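Local structure of histidine-containing phosphotransfer protein (Zea mays, 1WN0) at residues L22-F27 and G90-K95; S59-L64 and A77-L82. The protein probably relays phosphoryl groups from cytokinin sensor histidine kinases to response regulators in the plant His-to-Asp phosphorelay. One frame throughout, in Å; residues are numbered along the deposited sequence.

Both contacts are partly buried and lie on opposite sides of the centre of this all-helical chain, their own centres about 19 Å apart. Contact 1 is a meeting of loops and helix starts: the residues leading into helix 25-34 lie against the turn between helices 72-88 and 92-99, and main-chain polar groups, a capping aspartate and a water do most of the work. In contact 2 the C-terminal end of helix 42-64 lies antiparallel against the middle of helix 72-88, and the two meet without hydrogen bonds, through apolar side chains and one tyrosine ring. Helix 72-88 links them, entering contact 2 directly and ending just before G90.

Contact 1: L22-F27 and G90-K95; sequences LVDEQF and GAQKVK
The amide of D24 reaches across to the carbonyl of G90, with N 3.1 Å from O and an N-H...O angle of 155°. The same oxygen takes a CA-H...O contact from V23, whose CA is 3.3 Å away, and a weak bond from Q92 N within its own turn. Alongside, L22 O faces CA of A91 in a second CA-H...O contact. L22 O also accepts a hydrogen bond from a water whose O lies 2.6 Å away, and that water accepts one from K93 N, so it bridges the loop to the first turn of helix 92-99.

Next to the D24-G90 bond, the D24 carboxylate folds back over its own backbone (chi1 70°). OD2 lies 3.5 Å from CA of G90 while weakly capping Q26 N, and OD1 rests 3.8 Å from CB of Q92. The side chains of D24 and Q92 cross nearly at right angles. At the other end CD2 of L22 brushes CD of K93, 4.1 Å apart.

Behind this, V23 and F27 pack on helix 10-19, and A91 on L127 of helix 110-138. D24 caps helix 25-34 weakly through its side chain, whereas A91 simply takes the N-cap position of helix 92-99. G90, with positive phi, is the C' residue of a Schellman motif closing helix 72-88.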
loop_
_atom_site.group_PDB
_atom_site.type_symbol
_atom_site.label_atom_id
_atom_site.label_comp_id
_atom_site.label_asym_id
_atom_site.label_seq_id
_atom_site.Cartn_x
_atom_site.Cartn_y
_atom_site.Cartn_z
ATOM N N LEU A 22 -0.105 -0.467 -10.937
ATOM C CA LEU A 22 -0.079 -0.800 -9.484
ATOM C C LEU A 22 1.225 -0.373 -8.806
ATOM O O LEU A 22 1.230 0.036 -7.614
ATOM C CB LEU A 22 -0.286 -2.257 -9.230
ATOM C CG LEU A 22 -1.563 -2.859 -9.860
ATOM C CD1 LEU A 22 -1.798 -4.198 -9.358
ATOM C CD2 LEU A 22 -2.825 -2.026 -9.778
ATOM N N VAL A 23 2.304 -0.419 -9.586
ATOM C CA VAL A 23 3.585 0.008 -9.120
ATOM C C VAL A 23 4.139 0.963 -10.131
ATOM O O VAL A 23 3.909 0.783 -11.304
ATOM C CB VAL A 23 4.565 -1.188 -8.798
ATOM C CG1 VAL A 23 4.044 -2.048 -7.621
ATOM C CG2 VAL A 23 4.899 -2.057 -10.043
ATOM N N ASP A 24 4.859 1.985 -9.677
ATOM C CA ASP A 24 5.539 2.975 -10.557
ATOM C C ASP A 24 7.111 2.658 -10.726
ATOM O O ASP A 24 7.591 1.621 -10.297
ATOM C CB ASP A 24 5.251 4.384 -10.026
ATOM C CG ASP A 24 5.966 4.687 -8.690
ATOM O OD1 ASP A 24 5.503 5.582 -7.935
ATOM O OD2 ASP A 24 6.941 4.056 -8.253
ATOM N N GLU A 25 7.872 3.573 -11.312
ATOM C CA GLU A 25 9.355 3.529 -11.381
ATOM C C GLU A 25 10.156 3.349 -10.069
ATOM O O GLU A 25 11.212 2.755 -10.067
ATOM C CB GLU A 25 9.896 4.813 -12.108
ATOM C CG GLU A 25 9.421 6.140 -11.461
ATOM C CD GLU A 25 10.511 7.258 -11.300
ATOM O OE1 GLU A 25 10.147 8.350 -10.657
ATOM O OE2 GLU A 25 11.708 7.034 -11.805
ATOM N N GLN A 26 9.736 3.859 -8.944
ATOM C CA GLN A 26 10.517 3.458 -7.797
ATOM C C GLN A 26 10.530 1.929 -7.685
ATOM O O GLN A 26 11.610 1.377 -7.485
ATOM C CB GLN A 26 10.134 4.055 -6.431
ATOM C CG GLN A 26 10.464 3.036 -5.241
ATOM C CD GLN A 26 11.774 3.257 -4.451
ATOM O OE1 GLN A 26 12.861 2.485 -4.602
ATOM N NE2 GLN A 26 11.633 4.223 -3.453
ATOM N N PHE A 27 9.375 1.247 -7.810
ATOM C CA PHE A 27 9.386 -0.193 -7.714
ATOM C C PHE A 27 10.385 -0.851 -8.638
ATOM O O PHE A 27 11.018 -1.824 -8.257
ATOM C CB PHE A 27 7.987 -0.840 -7.861
ATOM C CG PHE A 27 8.048 -2.344 -7.683
ATOM C CD1 PHE A 27 8.062 -3.186 -8.794
ATOM C CD2 PHE A 27 8.270 -2.886 -6.433
ATOM C CE1 PHE A 27 8.183 -4.563 -8.649
ATOM C CE2 PHE A 27 8.427 -4.258 -6.268
ATOM C CZ PHE A 27 8.381 -5.106 -7.384
ATOM N N GLY A 90 6.703 1.886 -3.984
ATOM C CA GLY A 90 6.121 2.492 -5.181
ATOM C C GLY A 90 4.671 2.068 -5.464
ATOM O O GLY A 90 4.240 2.129 -6.636
ATOM N N ALA A 91 3.881 1.702 -4.417
ATOM C CA ALA A 91 2.408 1.391 -4.618
ATOM C C ALA A 91 1.605 2.717 -4.855
ATOM O O ALA A 91 0.936 3.284 -3.948
ATOM C CB ALA A 91 1.900 0.701 -3.361
ATOM N N GLN A 92 1.762 3.257 -6.012
ATOM C CA GLN A 92 1.369 4.583 -6.307
ATOM C C GLN A 92 -0.156 4.786 -6.191
ATOM O O GLN A 92 -0.589 5.845 -5.881
ATOM C CB GLN A 92 1.772 4.967 -7.767
ATOM C CG GLN A 92 1.707 6.472 -8.048
ATOM C CD GLN A 92 0.323 6.982 -8.721
ATOM O OE1 GLN A 92 -0.064 8.210 -8.602
ATOM N NE2 GLN A 92 -0.351 6.089 -9.446
ATOM N N LYS A 93 -0.963 3.820 -6.508
ATOM C CA LYS A 93 -2.409 4.070 -6.479
ATOM C C LYS A 93 -2.832 4.126 -4.998
ATOM O O LYS A 93 -3.545 5.005 -4.561
ATOM C CB LYS A 93 -3.145 3.011 -7.298
ATOM C CG LYS A 93 -2.935 3.116 -8.833
ATOM C CD LYS A 93 -3.717 1.983 -9.632
ATOM C CE LYS A 93 -3.634 2.159 -11.226
ATOM N NZ LYS A 93 -3.908 3.555 -11.844
ATOM N N VAL A 94 -2.300 3.237 -4.184
ATOM C CA VAL A 94 -2.523 3.353 -2.683
ATOM C C VAL A 94 -2.061 4.660 -2.119
ATOM O O VAL A 94 -2.843 5.353 -1.396
ATOM C CB VAL A 94 -1.772 2.163 -1.946
ATOM C CG1 VAL A 94 -1.994 2.159 -0.485
ATOM C CG2 VAL A 94 -2.253 0.801 -2.536
ATOM N N LYS A 95 -0.806 5.060 -2.455
ATOM C CA LYS A 95 -0.236 6.341 -1.941
ATOM C C LYS A 95 -1.146 7.476 -2.342
ATOM O O LYS A 95 -1.566 8.289 -1.486
ATOM C CB LYS A 95 1.189 6.600 -2.521
ATOM C CG LYS A 95 1.974 7.844 -2.119
ATOM C CD LYS A 95 3.208 7.925 -3.090
ATOM C CE LYS A 95 4.300 9.068 -2.919
ATOM N NZ LYS A 95 5.926 8.814 -3.474
HETATM O O HOH W 1 -0.621 0.988 -5.991
#

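Contact 2: S59-L64 and A77-L82; sequences SELAAL and AYVHQL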
loop_
_atom_site.group_PDB
_atom_site.type_symbol
_atom_site.label_atom_id
_atom_site.label_comp_id
_atom_site.label_asym_id
_atom_site.label_seq_id
_atom_site.Cartn_x
_atom_site.Cartn_y
_atom_site.Cartn_z
ATOM N N SER A 59 -6.838 -2.319 9.028
ATOM C CA SER A 59 -7.663 -2.753 10.169
ATOM C C SER A 59 -7.789 -1.802 11.253
ATOM O O SER A 59 -8.924 -1.636 11.756
ATOM C CB SER A 59 -7.252 -4.145 10.818
ATOM O OG SER A 59 -6.838 -4.846 9.656
ATOM N N GLU A 60 -6.684 -1.194 11.690
ATOM C CA GLU A 60 -6.876 -0.130 12.658
ATOM C C GLU A 60 -7.765 1.043 12.123
ATOM O O GLU A 60 -8.634 1.557 12.843
ATOM C CB GLU A 60 -5.505 0.393 13.115
ATOM C CG GLU A 60 -4.634 -0.731 13.683
ATOM C CD GLU A 60 -3.123 -0.375 13.937
ATOM O OE1 GLU A 60 -2.574 0.520 13.193
ATOM O OE2 GLU A 60 -2.492 -1.022 14.871
ATOM N N LEU A 61 -7.550 1.484 10.865
ATOM C CA LEU A 61 -8.410 2.561 10.350
ATOM C C LEU A 61 -9.915 2.196 10.387
ATOM O O LEU A 61 -10.733 3.063 10.610
ATOM C CB LEU A 61 -8.023 2.939 8.886
ATOM C CG LEU A 61 -6.768 3.764 8.889
ATOM C CD1 LEU A 61 -6.134 3.901 7.578
ATOM C CD2 LEU A 61 -7.038 5.114 9.401
ATOM N N ALA A 62 -10.236 0.933 10.060
ATOM C CA ALA A 62 -11.609 0.461 9.971
ATOM C C ALA A 62 -12.236 0.551 11.344
ATOM O O ALA A 62 -13.315 0.995 11.437
ATOM C CB ALA A 62 -11.694 -0.995 9.534
ATOM N N ALA A 63 -11.523 0.106 12.400
ATOM C CA ALA A 63 -12.030 0.192 13.783
ATOM C C ALA A 63 -12.130 1.643 14.154
ATOM O O ALA A 63 -13.178 2.139 14.653
ATOM C CB ALA A 63 -11.114 -0.634 14.816
ATOM N N LEU A 64 -11.125 2.439 13.829
ATOM C CA LEU A 64 -11.329 3.879 14.293
ATOM C C LEU A 64 -12.578 4.530 13.678
ATOM O O LEU A 64 -13.342 5.284 14.333
ATOM C CB LEU A 64 -10.140 4.782 13.914
ATOM C CG LEU A 64 -8.948 5.013 14.883
ATOM C CD1 LEU A 64 -8.945 4.429 16.232
ATOM C CD2 LEU A 64 -7.642 4.826 14.164
ATOM N N ALA A 77 -2.989 10.472 11.241
ATOM C CA ALA A 77 -1.631 9.868 11.500
ATOM C C ALA A 77 -1.510 8.388 10.931
ATOM O O ALA A 77 -0.423 8.014 10.336
ATOM C CB ALA A 77 -1.262 9.985 13.071
ATOM N N TYR A 78 -2.588 7.534 11.045
ATOM C CA TYR A 78 -2.514 6.147 10.476
ATOM C C TYR A 78 -2.388 6.192 8.986
ATOM O O TYR A 78 -1.529 5.542 8.388
ATOM C CB TYR A 78 -3.635 5.178 10.941
ATOM C CG TYR A 78 -3.427 4.547 12.283
ATOM C CD1 TYR A 78 -2.372 3.707 12.497
ATOM C CD2 TYR A 78 -4.318 4.753 13.322
ATOM C CE1 TYR A 78 -2.153 3.115 13.757
ATOM C CE2 TYR A 78 -4.101 4.228 14.561
ATOM C CZ TYR A 78 -3.013 3.428 14.782
ATOM O OH TYR A 78 -2.733 2.898 15.978
ATOM N N VAL A 79 -3.151 7.068 8.342
ATOM C CA VAL A 79 -3.001 7.217 6.895
ATOM C C VAL A 79 -1.656 7.664 6.520
ATOM O O VAL A 79 -1.117 7.208 5.478
ATOM C CB VAL A 79 -4.093 8.194 6.262
ATOM C CG1 VAL A 79 -3.922 8.521 4.794
ATOM C CG2 VAL A 79 -5.458 7.593 6.395
ATOM N N HIS A 80 -1.136 8.640 7.225
ATOM C CA HIS A 80 0.228 9.105 6.971
ATOM C C HIS A 80 1.299 7.964 6.993
ATOM O O HIS A 80 2.088 7.839 6.048
ATOM C CB HIS A 80 0.632 10.307 7.954
ATOM C CG HIS A 80 2.010 10.848 7.706
ATOM N ND1 HIS A 80 2.320 11.609 6.583
ATOM C CD2 HIS A 80 3.179 10.719 8.419
ATOM C CE1 HIS A 80 3.623 11.888 6.597
ATOM N NE2 HIS A 80 4.161 11.370 7.701
ATOM N N GLN A 81 1.188 7.036 7.959
ATOM C CA GLN A 81 1.952 5.805 7.939
ATOM C C GLN A 81 1.664 4.942 6.750
ATOM O O GLN A 81 2.594 4.293 6.239
ATOM C CB GLN A 81 1.742 4.954 9.180
ATOM C CG GLN A 81 1.899 5.706 10.580
ATOM C CD GLN A 81 1.493 4.776 11.814
ATOM O OE1 GLN A 81 1.505 3.535 11.705
ATOM N NE2 GLN A 81 1.126 5.402 12.974
ATOM N N LEU A 82 0.394 4.834 6.334
ATOM C CA LEU A 82 0.107 3.985 5.187
ATOM C C LEU A 82 0.716 4.578 3.935
ATOM O O LEU A 82 1.186 3.818 3.016
ATOM C CB LEU A 82 -1.409 3.764 5.022
ATOM C CG LEU A 82 -1.936 3.034 3.829
ATOM C CD1 LEU A 82 -1.248 1.706 3.753
ATOM C CD2 LEU A 82 -3.326 2.813 3.932
#
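CB of Y78 packs 3.7 Å from CD2 of L61, between helices 42-64 and 72-88, which here run antiparallel with their segment axes 10.3 Å apart. The two side chains run alongside one another, pointing opposite ways. With CG anti to the carbonyl carbon (chi1 -81°), the ring is carried out toward the facing helix. CD2 of L64 comes obliquely to CD2 of the ring, 3.4 Å away, and CE2 is close to the same methyl. Over one face stands CB of E60, 4.2 Å from the ring centroid and only 10° off the ring normal, a CH-pi contact. Further out, CE1 and the hydroxyl OH reach the region of the E60 carboxylate, whose plane is turned 54° from the ring; CD of E60 is 3.9 Å from OH. The approach of OE1 to the ring is modelled too close to be relied on.

Deeper in, CD1 of L61 touches CG2 of V79 at 3.9 Å, the side chains nearly perpendicular. L61 also packs on L117 of helix 110-138 and V79 on F101, which carries this layer into the core of the HPt four-helix bundle; I57, one turn before L61, adds to the cover of Y78. The same turn of helix 72-88 carries H80, the predicted phosphohistidine, unphosphorylated here and set against R102.

E60 OE1 is buried with no partner beyond a long, weak ion pair with R56; if its doubtful position holds, burial would probably disfavour the charged form. The contact thus rests on CH-pi and apolar packing.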